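PDB 1TWI: diaminopimelate decarboxylase from Methanocaldococcus jannaschii, which catalyses the decarboxylation of meso-diaminopimelate to L-lysine, the last step of lysine biosynthesis, with pyridoxal 5'-phosphate as cofactor. Local coordinates for residues Ala322-Met327 / Asn393-Arg398; Arg400-Leu405 / Arg415-Tyr420. All coordinates share one frame; numbering follows the deposited sequence.

Overall arrangement
The two contacts come in series along the chain. Interaction 1 (322-327 with 393-398) is complete before interaction 2 (400-405 with 415-420) begins, and their centres lie about 12 Å apart. Both lie outside the parallel barrel, on the side of the mixed sheet. Interaction 1 joins the loop after strand 316-320 to the loop that leads into strand 402-407. Interaction 2 pairs the start of that strand with the chain leaving strand 410-415. The two touch where Asp-326 packs on Pro-401 and where Asn-393 meets Arg-400. Both reach the second subunit. This part of the sheet domain thus forms dimer contacts, and in interaction 1 it carries the pocket residue Tyr-395.

Interaction 1. Residues Ala322-Met327 / Asn393-Arg398; sequences AGMNDM and NNYNAR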
ATOM      1  N   ALA A 322      -4.256   4.093  14.769  1.00 13.50           N
ATOM      2  CA  ALA A 322      -3.349   4.162  13.626  1.00 14.54           C
ATOM      3  C   ALA A 322      -3.465   2.770  13.008  1.00 14.35           C
ATOM      4  O   ALA A 322      -3.688   1.771  13.715  1.00 15.76           O
ATOM      5  CB  ALA A 322      -1.907   4.397  14.060  1.00 11.89           C
ATOM      6  N   GLY A 323      -3.251   2.668  11.705  1.00 15.18           N
ATOM      7  CA  GLY A 323      -3.390   1.368  11.066  1.00 13.62           C
ATOM      8  C   GLY A 323      -2.500   1.283   9.842  1.00 14.75           C
ATOM      9  O   GLY A 323      -1.902   2.275   9.425  1.00 13.13           O
ATOM     10  N   MET A 324      -2.420   0.103   9.242  1.00 14.38           N
ATOM     11  CA  MET A 324      -1.561  -0.073   8.081  1.00 15.51           C
ATOM     12  C   MET A 324      -1.837   0.933   6.930  1.00 14.97           C
ATOM     13  O   MET A 324      -0.917   1.251   6.172  1.00 16.10           O
ATOM     14  CB  MET A 324      -1.670  -1.515   7.558  1.00 14.36           C
ATOM     15  CG  MET A 324      -3.057  -1.880   7.006  1.00 15.11           C
ATOM     16  SD  MET A 324      -3.102  -3.593   6.424  1.00 18.53           S
ATOM     17  CE  MET A 324      -2.414  -3.430   4.724  1.00 17.55           C
ATOM     18  N   ASN A 325      -3.075   1.402   6.772  1.00 14.95           N
ATOM     19  CA  ASN A 325      -3.342   2.376   5.693  1.00 16.21           C
ATOM     20  C   ASN A 325      -2.578   3.733   5.991  1.00 16.06           C
ATOM     21  O   ASN A 325      -2.247   4.525   5.079  1.00 14.72           O
ATOM     22  CB  ASN A 325      -4.861   2.634   5.590  1.00 17.69           C
ATOM     23  CG  ASN A 325      -5.394   3.388   6.803  1.00 19.17           C
ATOM     24  OD1 ASN A 325      -5.452   2.847   7.936  1.00 18.01           O
ATOM     25  ND2 ASN A 325      -5.757   4.655   6.587  1.00 18.20           N
ATOM     26  N   ASP A 326      -2.336   4.004   7.275  1.00 14.82           N
ATOM     27  CA  ASP A 326      -1.590   5.226   7.684  1.00 14.34           C
ATOM     28  C   ASP A 326      -0.057   5.046   7.533  1.00 12.84           C
ATOM     29  O   ASP A 326       0.681   6.025   7.296  1.00 12.47           O
ATOM     30  CB  ASP A 326      -1.852   5.562   9.177  1.00 15.59           C
ATOM     31  CG  ASP A 326      -3.342   5.709   9.500  1.00 18.02           C
ATOM     32  OD1 ASP A 326      -4.005   6.538   8.842  1.00 17.30           O
ATOM     33  OD2 ASP A 326      -3.836   5.003  10.403  1.00 16.56           O
ATOM     34  N   MET A 327       0.413   3.816   7.710  1.00 12.05           N
ATOM     35  CA  MET A 327       1.845   3.529   7.711  1.00 13.52           C
ATOM     36  C   MET A 327       1.952   2.040   7.404  1.00 13.98           C
ATOM     37  O   MET A 327       1.699   1.190   8.262  1.00 14.42           O
ATOM     38  CB  MET A 327       2.406   3.838   9.087  1.00 13.37           C
ATOM     39  CG  MET A 327       3.904   4.213   9.050  1.00 14.56           C
ATOM     40  SD  MET A 327       5.028   2.786   8.929  1.00 16.83           S
ATOM     41  CE  MET A 327       4.971   2.126  10.710  1.00 13.97           C
ATOM     42  N   ASN A 393      -2.613   5.008   2.372  1.00 14.57           N
ATOM     43  CA  ASN A 393      -3.673   4.853   1.396  1.00 14.51           C
ATOM     44  C   ASN A 393      -5.012   4.879   2.127  1.00 14.49           C
ATOM     45  O   ASN A 393      -5.027   5.150   3.303  1.00 13.19           O
ATOM     46  CB  ASN A 393      -3.476   3.533   0.696  1.00 16.16           C
ATOM     47  CG  ASN A 393      -3.290   2.405   1.685  1.00 18.80           C
ATOM     48  OD1 ASN A 393      -2.181   1.838   1.828  1.00 24.38           O
ATOM     49  ND2 ASN A 393      -4.334   2.077   2.386  1.00 12.24           N
ATOM     50  N   ASN A 394      -6.112   4.581   1.441  1.00 11.62           N
ATOM     51  CA  ASN A 394      -7.436   4.627   2.043  1.00 12.97           C
ATOM     52  C   ASN A 394      -8.017   3.242   2.273  1.00 13.17           C
ATOM     53  O   ASN A 394      -9.252   3.079   2.403  1.00 13.91           O
ATOM     54  CB  ASN A 394      -8.403   5.410   1.136  1.00 14.98           C
ATOM     55  CG  ASN A 394      -8.082   6.901   1.088  1.00 17.84           C
ATOM     56  OD1 ASN A 394      -7.835   7.546   2.130  1.00 16.69           O
ATOM     57  ND2 ASN A 394      -8.125   7.463  -0.090  1.00 20.12           N
ATOM     58  N   TYR A 395      -7.158   2.237   2.339  1.00 11.70           N
ATOM     59  CA  TYR A 395      -7.658   0.877   2.550  1.00 14.09           C
ATOM     60  C   TYR A 395      -8.601   0.772   3.746  1.00 13.12           C
ATOM     61  O   TYR A 395      -8.328   1.352   4.810  1.00 14.01           O
ATOM     62  CB  TYR A 395      -6.476  -0.092   2.681  1.00 13.31           C
ATOM     63  CG  TYR A 395      -6.872  -1.541   2.734  1.00 12.81           C
ATOM     64  CD1 TYR A 395      -7.789  -2.071   1.825  1.00 13.95           C
ATOM     65  CD2 TYR A 395      -6.251  -2.408   3.655  1.00 14.17           C
ATOM     66  CE1 TYR A 395      -8.083  -3.461   1.816  1.00 13.15           C
ATOM     67  CE2 TYR A 395      -6.524  -3.765   3.673  1.00 14.43           C
ATOM     68  CZ  TYR A 395      -7.456  -4.289   2.736  1.00 15.93           C
ATOM     69  OH  TYR A 395      -7.759  -5.634   2.768  1.00 14.42           O
ATOM     70  N   ASN A 396      -9.705   0.046   3.554  1.00 12.52           N
ATOM     71  CA  ASN A 396     -10.782  -0.122   4.563  1.00 12.61           C
ATOM     72  C   ASN A 396     -11.562   1.201   4.681  1.00 12.59           C
ATOM     73  O   ASN A 396     -12.222   1.429   5.675  1.00 13.00           O
ATOM     74  CB  ASN A 396     -10.246  -0.537   5.962  1.00 12.54           C
ATOM     75  CG  ASN A 396      -9.891  -2.019   6.037  1.00 13.05           C
ATOM     76  OD1 ASN A 396      -9.479  -2.641   5.044  1.00 16.44           O
ATOM     77  ND2 ASN A 396     -10.048  -2.580   7.196  1.00 12.95           N
ATOM     78  N   ALA A 397     -11.493   2.041   3.637  1.00 13.13           N
ATOM     79  CA  ALA A 397     -12.172   3.350   3.586  1.00 11.89           C
ATOM     80  C   ALA A 397     -11.866   4.211   4.815  1.00 10.91           C
ATOM     81  O   ALA A 397     -12.768   4.677   5.519  1.00 10.01           O
ATOM     82  CB  ALA A 397     -13.730   3.186   3.408  1.00 11.61           C
ATOM     83  N   ARG A 398     -10.575   4.415   5.045  1.00 11.61           N
ATOM     84  CA  ARG A 398     -10.098   5.209   6.177  1.00 13.91           C
ATOM     85  C   ARG A 398      -9.343   6.396   5.578  1.00 13.54           C
ATOM     86  O   ARG A 398      -8.515   6.211   4.668  1.00 13.08           O
ATOM     87  CB  ARG A 398      -9.118   4.389   7.040  1.00 14.38           C
ATOM     88  CG  ARG A 398      -9.746   3.307   7.847  1.00 15.80           C
ATOM     89  CD  ARG A 398      -8.663   2.472   8.543  1.00 20.26           C
ATOM     90  NE  ARG A 398      -9.405   1.601   9.433  1.00 25.87           N
ATOM     91  CZ  ARG A 398      -9.463   1.761  10.750  1.00 29.42           C
ATOM     92  NH1 ARG A 398      -8.760   2.765  11.310  1.00 27.39           N
ATOM     93  NH2 ARG A 398     -10.304   0.991  11.463  1.00 27.90           N
TER
HETATM   94  O   HOH W   1      -6.312   3.755  10.725  1.00 30.75           O
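Asn-325 of the loop 322-327 meets Asn-393 and Arg-398 with its backbone and its side chain. Asn-393 N gives a hydrogen bond to Asn-325 O (2.8 Å). The side chain starts with CB, which packs against the side chain and carbonyl of Asn-393. With chi1 at 69° the amide is turned to the Arg-398 side, and the two side chains cross at about a right angle. At the tip, Asn-325 ND2 makes a weak hydrogen bond to Asn-393 O (3.4 Å). Asn-325 OD1 touches Arg-398 CD (3.3 Å). A water accepts from Arg-398 NH1 (2.7 Å) and lies within donating reach of Asn-325 OD1 and Asp-326 OD2, with more acceptors near it than protons to give. It sits between Asp-326 and Arg-398, whose charged atoms OD2 and NH1 are 5.5 Å apart. Asp-326 OD2 also takes the N-H of Gly-323 (2.7 Å), which ties the turn to its own start. Next to this, Met-324 CE packs obliquely on Tyr-395 CD2 (4.1 Å). Tyr-395 OH is hydrogen-bonded to Glu-359, and the residue packs on Tyr-387 of the second subunit. The contact lies beside the lysine pocket of this class-II decarboxylase, which Tyr-395 lines, at the dimer interface.

Interaction 2. Residues Arg400-Leu405 / Arg415-Tyr420; sequences RPRMVL and RERETY
The backbones run roughly antiparallel, 153° apart end to end, and Met-403 and Arg-415 form a hydrogen-bonded pair, with Met-403 N to Arg-415 O and Arg-415 N to Met-403 O both 3.1 Å. Further on, Glu-418 N bonds to Arg-400 O. Glu-418 OE1 accepts from the backbone N (2.7 Å) and NE (3.0 Å) of Arg-400, and OE2 from NH2; the last two bonds form a salt bridge. NE and NH2 meet the oxygens from above the carboxylate plane, while the backbone N uses the anti lone pair of OE1. Arg-400 bends at chi3 (-68°) to grip it side-on. Arg-415 NH2 lies over one face of the Arg-400 guanidinium, 3.4 Å from Arg-400 NE. These like charges do not bond, and the Glu-418 carboxylate probably offsets them. A water accepts from Arg-415 NE and donates to Arg-400 O and Glu-416 O. The second side-on salt bridge is flatter, with the Arg-402 and Glu-416 planes 25° apart. NE of Arg-402 meets OE1 of Glu-416 at 2.6 Å, and NH2 uses the syn lone pair of OE2. OE1 also accepts from Arg-417 N. Arg-417 lays its guanidinium against Arg-402 CD (3.4 Å above the plane). Both arginines also bond to Phe-28 O. Strand 402-407 is flanked by parallel strand 32-36 and by strand 410-415; Thr-419 N-caps helix 420-423, where Tyr-420 meets Tyr-96 of the second subunit.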
ATOM      1  N   ARG A 400      -6.610   9.414   5.024  1.00 14.18           N
ATOM      2  CA  ARG A 400      -5.187   9.498   5.371  1.00 12.45           C
ATOM      3  C   ARG A 400      -5.141  10.478   6.521  1.00 13.15           C
ATOM      4  O   ARG A 400      -5.925  11.440   6.592  1.00 14.70           O
ATOM      5  CB  ARG A 400      -4.337   9.894   4.164  1.00 13.77           C
ATOM      6  CG  ARG A 400      -4.148   8.627   3.258  1.00 14.13           C
ATOM      7  CD  ARG A 400      -3.565   8.966   1.918  1.00 16.87           C
ATOM      8  NE  ARG A 400      -4.513   9.739   1.110  1.00 17.19           N
ATOM      9  CZ  ARG A 400      -4.214  10.231  -0.094  1.00 18.73           C
ATOM     10  NH1 ARG A 400      -3.006  10.020  -0.616  1.00 17.80           N
ATOM     11  NH2 ARG A 400      -5.097  10.957  -0.771  1.00 16.52           N
ATOM     12  N   PRO A 401      -4.212  10.254   7.452  1.00 14.07           N
ATOM     13  CA  PRO A 401      -4.101  11.104   8.634  1.00 13.21           C
ATOM     14  C   PRO A 401      -3.524  12.501   8.528  1.00 12.81           C
ATOM     15  O   PRO A 401      -2.867  12.872   7.549  1.00 12.44           O
ATOM     16  CB  PRO A 401      -3.252  10.244   9.537  1.00 13.48           C
ATOM     17  CG  PRO A 401      -2.238   9.677   8.507  1.00 16.83           C
ATOM     18  CD  PRO A 401      -3.035   9.352   7.325  1.00 12.10           C
ATOM     19  N   ARG A 402      -3.764  13.264   9.585  1.00 11.64           N
ATOM     20  CA  ARG A 402      -3.191  14.600   9.687  1.00 13.57           C
ATOM     21  C   ARG A 402      -1.710  14.431   9.975  1.00 11.95           C
ATOM     22  O   ARG A 402      -1.309  13.380  10.448  1.00  8.77           O
ATOM     23  CB  ARG A 402      -3.769  15.331  10.890  1.00 13.78           C
ATOM     24  CG  ARG A 402      -4.928  16.228  10.557  1.00 19.53           C
ATOM     25  CD  ARG A 402      -5.497  16.871  11.814  1.00 18.72           C
ATOM     26  NE  ARG A 402      -6.302  18.032  11.465  1.00 18.29           N
ATOM     27  CZ  ARG A 402      -6.824  18.854  12.371  1.00 24.38           C
ATOM     28  NH1 ARG A 402      -6.639  18.610  13.698  1.00 18.70           N
ATOM     29  NH2 ARG A 402      -7.460  19.956  11.955  1.00 22.03           N
ATOM     30  N   MET A 403      -0.929  15.482   9.698  1.00 12.12           N
ATOM     31  CA  MET A 403       0.494  15.522  10.017  1.00 13.54           C
ATOM     32  C   MET A 403       0.811  16.943  10.485  1.00 13.39           C
ATOM     33  O   MET A 403       0.318  17.906   9.879  1.00 11.88           O
ATOM     34  CB  MET A 403       1.404  15.296   8.803  1.00 11.34           C
ATOM     35  CG  MET A 403       1.047  14.042   8.002  1.00 17.92           C
ATOM     36  SD  MET A 403       2.554  13.367   7.143  1.00 25.84           S
ATOM     37  CE  MET A 403       2.960  14.832   5.993  1.00 18.80           C
ATOM     38  N   VAL A 404       1.665  17.069  11.512  1.00 11.36           N
ATOM     39  CA  VAL A 404       2.086  18.376  11.983  1.00 10.23           C
ATOM     40  C   VAL A 404       3.617  18.404  11.928  1.00 11.70           C
ATOM     41  O   VAL A 404       4.281  17.329  11.889  1.00 11.50           O
ATOM     42  CB  VAL A 404       1.647  18.683  13.445  1.00 11.32           C
ATOM     43  CG1 VAL A 404       0.126  18.856  13.521  1.00 11.78           C
ATOM     44  CG2 VAL A 404       2.068  17.542  14.414  1.00  7.98           C
ATOM     45  N   LEU A 405       4.157  19.627  11.887  1.00  9.21           N
ATOM     46  CA  LEU A 405       5.588  19.888  11.879  1.00  9.79           C
ATOM     47  C   LEU A 405       5.898  20.601  13.209  1.00 11.12           C
ATOM     48  O   LEU A 405       5.242  21.611  13.538  1.00 12.15           O
ATOM     49  CB  LEU A 405       5.990  20.818  10.719  1.00  8.74           C
ATOM     50  CG  LEU A 405       7.509  21.112  10.642  1.00  9.27           C
ATOM     51  CD1 LEU A 405       8.319  19.960  10.036  1.00  8.72           C
ATOM     52  CD2 LEU A 405       7.710  22.368   9.845  1.00  8.34           C
ATOM     53  N   ARG A 415      -0.415  18.650   7.012  1.00 10.61           N
ATOM     54  CA  ARG A 415      -1.246  17.821   6.136  1.00 10.22           C
ATOM     55  C   ARG A 415      -2.584  17.725   6.822  1.00 10.92           C
ATOM     56  O   ARG A 415      -2.657  17.387   7.994  1.00 10.15           O
ATOM     57  CB  ARG A 415      -0.641  16.412   5.909  1.00 10.12           C
ATOM     58  CG  ARG A 415      -1.481  15.606   4.882  1.00  8.17           C
ATOM     59  CD  ARG A 415      -1.180  14.095   4.849  1.00  9.75           C
ATOM     60  NE  ARG A 415      -2.258  13.451   4.109  1.00  9.94           N
ATOM     61  CZ  ARG A 415      -2.221  13.200   2.811  1.00 11.35           C
ATOM     62  NH1 ARG A 415      -1.136  13.512   2.100  1.00 11.38           N
ATOM     63  NH2 ARG A 415      -3.282  12.673   2.212  1.00 13.49           N
ATOM     64  N   GLU A 416      -3.674  18.033   6.121  1.00 11.76           N
ATOM     65  CA  GLU A 416      -4.989  17.930   6.759  1.00 11.47           C
ATOM     66  C   GLU A 416      -5.477  16.510   6.584  1.00 12.64           C
ATOM     67  O   GLU A 416      -5.075  15.794   5.642  1.00 10.80           O
ATOM     68  CB  GLU A 416      -5.964  18.921   6.104  1.00 14.90           C
ATOM     69  CG  GLU A 416      -7.308  19.069   6.768  1.00 19.87           C
ATOM     70  CD  GLU A 416      -7.262  19.298   8.272  1.00 20.53           C
ATOM     71  OE1 GLU A 416      -7.133  18.289   8.964  1.00 18.45           O
ATOM     72  OE2 GLU A 416      -7.364  20.458   8.746  1.00 18.75           O
ATOM     73  N   ARG A 417      -6.355  16.061   7.470  1.00 12.98           N
ATOM     74  CA  ARG A 417      -6.823  14.699   7.302  1.00 15.82           C
ATOM     75  C   ARG A 417      -7.928  14.617   6.273  1.00 14.31           C
ATOM     76  O   ARG A 417      -8.509  15.630   5.877  1.00 13.19           O
ATOM     77  CB  ARG A 417      -7.349  14.113   8.622  1.00 20.36           C
ATOM     78  CG  ARG A 417      -8.485  14.862   9.232  1.00 23.79           C
ATOM     79  CD  ARG A 417      -9.027  13.991  10.421  1.00 30.44           C
ATOM     80  NE  ARG A 417      -7.986  13.682  11.403  1.00 32.33           N
ATOM     81  CZ  ARG A 417      -7.835  14.322  12.562  1.00 35.77           C
ATOM     82  NH1 ARG A 417      -8.683  15.328  12.884  1.00 37.18           N
ATOM     83  NH2 ARG A 417      -6.849  13.958  13.395  1.00 34.16           N
ATOM     84  N   GLU A 418      -8.238  13.409   5.851  1.00 12.17           N
ATOM     85  CA  GLU A 418      -9.328  13.229   4.898  1.00 13.00           C
ATOM     86  C   GLU A 418     -10.634  12.873   5.656  1.00 13.21           C
ATOM     87  O   GLU A 418     -10.607  12.049   6.592  1.00 13.54           O
ATOM     88  CB  GLU A 418      -8.971  12.086   3.912  1.00 14.95           C
ATOM     89  CG  GLU A 418      -7.955  12.555   2.850  1.00 15.74           C
ATOM     90  CD  GLU A 418      -7.438  11.431   2.009  1.00 16.60           C
ATOM     91  OE1 GLU A 418      -7.088  10.383   2.573  1.00 14.32           O
ATOM     92  OE2 GLU A 418      -7.367  11.619   0.769  1.00 20.64           O
ATOM     93  N   THR A 419     -11.761  13.467   5.255  1.00 12.14           N
ATOM     94  CA  THR A 419     -13.061  13.178   5.887  1.00 12.76           C
ATOM     95  C   THR A 419     -13.754  12.099   5.106  1.00 12.42           C
ATOM     96  O   THR A 419     -13.233  11.646   4.068  1.00 11.30           O
ATOM     97  CB  THR A 419     -14.052  14.401   5.829  1.00 13.83           C
ATOM     98  OG1 THR A 419     -14.342  14.689   4.449  1.00 13.39           O
ATOM     99  CG2 THR A 419     -13.405  15.640   6.489  1.00 12.16           C
ATOM    100  N   TYR A 420     -14.895  11.648   5.637  1.00 13.43           N
ATOM    101  CA  TYR A 420     -15.685  10.653   4.915  1.00 15.37           C
ATOM    102  C   TYR A 420     -16.009  11.236   3.532  1.00 15.62           C
ATOM    103  O   TYR A 420     -15.997  10.499   2.539  1.00 14.77           O
ATOM    104  CB  TYR A 420     -17.017  10.320   5.654  1.00 17.63           C
ATOM    105  CG  TYR A 420     -16.814   9.594   6.979  1.00 22.01           C
ATOM    106  CD1 TYR A 420     -15.741   8.725   7.164  1.00 23.29           C
ATOM    107  CD2 TYR A 420     -17.660   9.806   8.056  1.00 24.73           C
ATOM    108  CE1 TYR A 420     -15.501   8.089   8.407  1.00 23.48           C
ATOM    109  CE2 TYR A 420     -17.445   9.159   9.306  1.00 26.12           C
ATOM    110  CZ  TYR A 420     -16.355   8.307   9.458  1.00 25.28           C
ATOM    111  OH  TYR A 420     -16.135   7.707  10.682  1.00 25.42           O
TER
HETATM  112  O   HOH W   2      -5.122  13.286   4.573  1.00 13.79           O